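Local structure of phosphoribosylglycinamide synthetase (Anaerococcus prevotii, 4DIM) at residues A[39-43]-A[44-48]; A[65-69]-A[70-74]. The protein probably works as an ATP-dependent ligase of the ATP-grasp superfamily, binding ATP and a metal ion such as manganese. One frame throughout, in Å; residues are numbered along the deposited sequence.

Interaction 1 of 2, residues A[39-43]-A[44-48]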
loop_
_atom_site.group_PDB
_atom_site.type_symbol
_atom_site.label_atom_id
_atom_site.label_comp_id
_atom_site.label_asym_id
_atom_site.label_seq_id
_atom_site.Cartn_x
_atom_site.Cartn_y
_atom_site.Cartn_z
ATOM N N PRO A 39 20.385 -9.040 -7.036
ATOM C CA PRO A 39 21.098 -10.205 -6.469
ATOM C C PRO A 39 20.556 -10.827 -5.168
ATOM O O PRO A 39 20.285 -12.031 -5.139
ATOM C CB PRO A 39 22.514 -9.650 -6.223
ATOM C CG PRO A 39 22.562 -8.289 -6.920
ATOM C CD PRO A 39 21.336 -8.199 -7.774
ATOM N N ASN A 40 20.411 -10.024 -4.103
ATOM C CA ASN A 40 19.998 -10.522 -2.791
ATOM C C ASN A 40 18.523 -10.169 -2.526
ATOM O O ASN A 40 18.168 -8.990 -2.376
ATOM C CB ASN A 40 20.938 -9.952 -1.707
ATOM C CG ASN A 40 22.427 -10.011 -2.059
ATOM O OD1 ASN A 40 23.152 -9.017 -1.905
ATOM N ND2 ASN A 40 22.933 -11.156 -2.545
ATOM N N ALA A 41 17.662 -11.210 -2.522
ATOM C CA ALA A 41 16.208 -11.090 -2.314
ATOM C C ALA A 41 15.712 -12.197 -1.373
ATOM O O ALA A 41 16.525 -12.968 -0.855
ATOM C CB ALA A 41 15.499 -11.181 -3.650
ATOM N N HIS A 42 14.392 -12.293 -1.162
ATOM C CA HIS A 42 13.838 -13.306 -0.262
ATOM C C HIS A 42 13.970 -14.722 -0.848
ATOM O O HIS A 42 13.517 -14.946 -1.964
ATOM C CB HIS A 42 12.378 -12.997 0.028
ATOM C CG HIS A 42 11.925 -13.485 1.358
ATOM N ND1 HIS A 42 10.854 -14.348 1.482
ATOM C CD2 HIS A 42 12.388 -13.178 2.588
ATOM C CE1 HIS A 42 10.700 -14.542 2.783
ATOM N NE2 HIS A 42 11.608 -13.863 3.484
ATOM N N LYS A 43 14.578 -15.669 -0.091
ATOM C CA LYS A 43 14.815 -17.054 -0.532
ATOM C C LYS A 43 13.485 -17.832 -0.795
ATOM O O LYS A 43 13.327 -18.324 -1.918
ATOM C CB LYS A 43 15.723 -17.803 0.465
ATOM C CG LYS A 43 17.173 -17.280 0.485
ATOM C CD LYS A 43 18.003 -17.868 1.646
ATOM C CE LYS A 43 19.054 -16.934 2.220
ATOM N NZ LYS A 43 20.300 -16.897 1.412
ATOM N N PRO A 44 12.489 -17.892 0.137
ATOM C CA PRO A 44 11.211 -18.583 -0.174
ATOM C C PRO A 44 10.492 -18.086 -1.450
ATOM O O PRO A 44 9.832 -18.897 -2.104
ATOM C CB PRO A 44 10.349 -18.316 1.060
ATOM C CG PRO A 44 11.296 -18.063 2.141
ATOM C CD PRO A 44 12.506 -17.415 1.533
ATOM N N CYS A 45 10.621 -16.779 -1.821
ATOM C CA CYS A 45 10.069 -16.250 -3.085
ATOM C C CYS A 45 10.851 -16.873 -4.249
ATOM O O CYS A 45 10.247 -17.340 -5.218
ATOM C CB CYS A 45 10.129 -14.720 -3.141
ATOM S SG CYS A 45 9.061 -13.861 -1.941
ATOM N N LEU A 46 12.209 -16.905 -4.127
ATOM C CA LEU A 46 13.120 -17.478 -5.135
ATOM C C LEU A 46 12.961 -18.993 -5.230
ATOM O O LEU A 46 13.213 -19.566 -6.294
ATOM C CB LEU A 46 14.602 -17.140 -4.830
ATOM C CG LEU A 46 15.004 -15.652 -4.766
ATOM C CD1 LEU A 46 16.520 -15.505 -4.680
ATOM C CD2 LEU A 46 14.443 -14.860 -5.934
ATOM N N ASN A 47 12.557 -19.643 -4.133
ATOM C CA ASN A 47 12.324 -21.079 -4.142
ATOM C C ASN A 47 10.927 -21.372 -4.728
ATOM O O ASN A 47 10.694 -22.484 -5.197
ATOM C CB ASN A 47 12.532 -21.669 -2.751
ATOM C CG ASN A 47 14.003 -21.609 -2.332
ATOM O OD1 ASN A 47 14.910 -22.040 -3.069
ATOM N ND2 ASN A 47 14.288 -21.068 -1.147
ATOM N N LEU A 48 10.022 -20.369 -4.749
ATOM C CA LEU A 48 8.718 -20.468 -5.424
ATOM C C LEU A 48 8.895 -20.142 -6.899
ATOM O O LEU A 48 8.186 -20.719 -7.729
ATOM C CB LEU A 48 7.651 -19.518 -4.826
ATOM C CG LEU A 48 6.959 -19.947 -3.529
ATOM C CD1 LEU A 48 6.305 -18.728 -2.825
ATOM C CD2 LEU A 48 5.918 -21.039 -3.802
#
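The imidazole of His42 and the ring of Pro44 meet at the start of helix 43-48, where His42 occupies the N-cap position. CG of His42 is turned away from its own backbone N and lies beside the carbonyl carbon (chi1 -151°), which carries the ring forward along the first turn. There CD of Pro44 sits over one face in a CH-pi contact, 3.8 Å from the ring centroid and displaced toward the rim; it comes closest at ND1, with CD 3.5 Å from that nitrogen. Cys45 arrives from a different direction: its SG stands at the edge of the same imidazole, 4.9 Å from the centroid, and its side chain also touches Ala15 and, on helix 20-29, Leu20 and Tyr23.

Two backbone bonds open the helix. Leu46 N donates to His42 O (3.2 Å) in the carbonyl plane, and Asn47 N donates to Lys43 O (2.7 Å) with the donor almost in line with the C=O bond. ND2 of Asn47 also comes near Lys43 O, at an angle too poor for a bond. On the side facing back up the loop, CD2 of Leu46 approaches CB of Ala41 at 4.5 Å, a loose apolar touch.

Proline suits this first turn because its nitrogen has no hydrogen to donate and none is required there. Within this turn the His42 ring is met by a carbon of Pro44 and the sulfur of Cys45, not by a polar group, while hydrogen bonding across the contact is left to the main chain.

Interaction 2 of 2, residues A[65-69]-A[70-74]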
loop_
_atom_site.group_PDB
_atom_site.type_symbol
_atom_site.label_atom_id
_atom_site.label_comp_id
_atom_site.label_asym_id
_atom_site.label_seq_id
_atom_site.Cartn_x
_atom_site.Cartn_y
_atom_site.Cartn_z
ATOM N N GLN A 65 14.037 -2.913 -21.654
ATOM C CA GLN A 65 15.017 -3.608 -22.477
ATOM C C GLN A 65 15.093 -5.084 -22.100
ATOM O O GLN A 65 15.055 -5.954 -22.968
ATOM C CB GLN A 65 16.421 -2.955 -22.337
ATOM C CG GLN A 65 16.756 -1.832 -23.347
ATOM C CD GLN A 65 15.602 -0.935 -23.764
ATOM O OE1 GLN A 65 15.232 0.024 -23.068
ATOM N NE2 GLN A 65 15.037 -1.196 -24.942
ATOM N N LYS A 66 15.198 -5.360 -20.811
ATOM C CA LYS A 66 15.370 -6.714 -20.304
ATOM C C LYS A 66 14.169 -7.664 -20.555
ATOM O O LYS A 66 14.412 -8.869 -20.580
ATOM C CB LYS A 66 15.712 -6.675 -18.793
ATOM C CG LYS A 66 17.144 -6.191 -18.529
ATOM C CD LYS A 66 17.520 -6.195 -17.053
ATOM C CE LYS A 66 18.942 -5.724 -16.774
ATOM N NZ LYS A 66 19.968 -6.780 -17.015
ATOM N N VAL A 67 12.929 -7.156 -20.794
ATOM C CA VAL A 67 11.715 -7.984 -20.949
ATOM C C VAL A 67 11.413 -8.413 -22.383
ATOM O O VAL A 67 10.526 -9.246 -22.604
ATOM C CB VAL A 67 10.471 -7.284 -20.365
ATOM C CG1 VAL A 67 10.673 -6.995 -18.886
ATOM C CG2 VAL A 67 10.087 -6.006 -21.132
ATOM N N LYS A 68 12.097 -7.845 -23.347
ATOM C CA LYS A 68 11.842 -8.186 -24.745
ATOM C C LYS A 68 12.158 -9.660 -25.039
ATOM O O LYS A 68 11.410 -10.309 -25.785
ATOM C CB LYS A 68 12.619 -7.253 -25.695
ATOM C CG LYS A 68 11.777 -6.036 -26.159
ATOM C CD LYS A 68 10.692 -6.393 -27.237
ATOM C CE LYS A 68 9.779 -5.228 -27.577
ATOM N NZ LYS A 68 8.502 -5.663 -28.211
ATOM N N ASP A 69 13.215 -10.203 -24.388
ATOM C CA ASP A 69 13.612 -11.594 -24.575
ATOM C C ASP A 69 13.131 -12.509 -23.421
ATOM O O ASP A 69 13.565 -13.652 -23.379
ATOM C CB ASP A 69 15.135 -11.671 -24.753
ATOM C CG ASP A 69 15.651 -10.884 -25.960
ATOM O OD1 ASP A 69 15.620 -11.434 -27.100
ATOM O OD2 ASP A 69 16.085 -9.726 -25.772
ATOM N N LEU A 70 12.160 -12.077 -22.566
ATOM C CA LEU A 70 11.668 -12.933 -21.478
ATOM C C LEU A 70 10.365 -13.705 -21.811
ATOM O O LEU A 70 9.933 -14.517 -20.986
ATOM C CB LEU A 70 11.495 -12.138 -20.169
ATOM C CG LEU A 70 12.813 -11.655 -19.500
ATOM C CD1 LEU A 70 12.522 -10.901 -18.245
ATOM C CD2 LEU A 70 13.800 -12.815 -19.224
ATOM N N ASN A 71 9.783 -13.546 -23.014
ATOM C CA ASN A 71 8.649 -14.376 -23.445
ATOM C C ASN A 71 7.481 -14.316 -22.455
ATOM O O ASN A 71 6.825 -15.329 -22.185
ATOM C CB ASN A 71 9.127 -15.835 -23.610
ATOM C CG ASN A 71 9.018 -16.357 -24.994
ATOM O OD1 ASN A 71 9.868 -16.073 -25.823
ATOM N ND2 ASN A 71 8.000 -17.165 -25.267
ATOM N N LEU A 72 7.174 -13.122 -21.973
ATOM C CA LEU A 72 6.119 -12.983 -20.981
ATOM C C LEU A 72 4.702 -13.010 -21.542
ATOM O O LEU A 72 4.443 -12.617 -22.677
ATOM C CB LEU A 72 6.291 -11.671 -20.206
ATOM C CG LEU A 72 7.672 -11.407 -19.629
ATOM C CD1 LEU A 72 7.669 -10.113 -18.934
ATOM C CD2 LEU A 72 8.124 -12.539 -18.729
ATOM N N ASP A 73 3.781 -13.470 -20.696
ATOM C CA ASP A 73 2.337 -13.440 -20.918
ATOM C C ASP A 73 1.745 -12.295 -20.097
ATOM O O ASP A 73 0.768 -11.690 -20.536
ATOM C CB ASP A 73 1.685 -14.781 -20.580
ATOM C CG ASP A 73 2.037 -15.816 -21.624
ATOM O OD1 ASP A 73 1.618 -15.643 -22.793
ATOM O OD2 ASP A 73 2.809 -16.749 -21.297
ATOM N N GLY A 74 2.365 -11.983 -18.951
ATOM C CA GLY A 74 1.975 -10.865 -18.108
ATOM C C GLY A 74 3.070 -10.413 -17.161
ATOM O O GLY A 74 4.152 -10.994 -17.093
#
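Leu70 folds back on Lys66 and Val67 as the chain leaves helix 60-66, and a reverse turn gives the contact its shape. Its polar part is one backbone hydrogen bond: Leu70 N donates to Val67 O at 3.3 Å, straight at 166° but weak. The bond closes a type I beta turn from Val67 to Leu70, with Lys68 and Asp69 in the two corner positions.

A van der Waals contact joins Leu70 to the main chain before the turn. Its side chain leaves with CG anti to its carbonyl carbon (chi1 -69°), a setting that brings the branch point alongside the carbonyl of Lys66, with CG 3.4 Å and CD1 3.6 Å from Lys66 O. The apolar pairs gather on Val67. CD1 of Leu70 reaches CG1 of Val67 at 4.4 Å, and Leu72 approaches the same valine from farther along the chain, its CD1 lying 4.2 Å from Val67 CB, so that one buried side chain receives two leucines. Between them Asn71 adopts a left-handed backbone conformation (phi 56°), which redirects the chain.

Val67 also packs on Leu11 of strand 9-13 and on Ile90 and Glu94 of helix 84-94, while Leu72 rests on Leu11 as well. Arg9 bonds through NH1 to Leu70 O, and beyond Asp73 the chain enters strand 74-76, which lies parallel to strand 9-13 as an outermost strand, within this chain, of the four-stranded sheet.

In the fold
Interactions 1 and 2 follow one another along the chain, and both join a helix to a connecting loop of the same four-stranded parallel sheet: residues 39-48 lead from strand 32-37 into helix 43-48, whereas 65-74 lead from helix 60-66 to strand 74-76. Their centres are 20 Å apart and their nearest atoms about 9 Å, so they do not touch. Strand 9-13 and what follows it link them indirectly: interaction 2 packs on Leu11, while interaction 1 meets Ala15 and Arg17 in the glycine-rich loop leading to helix 20-29, which resembles a Rossmann-type turn. This arrangement is consistent with the N-terminal domain of ATP-grasp ligases.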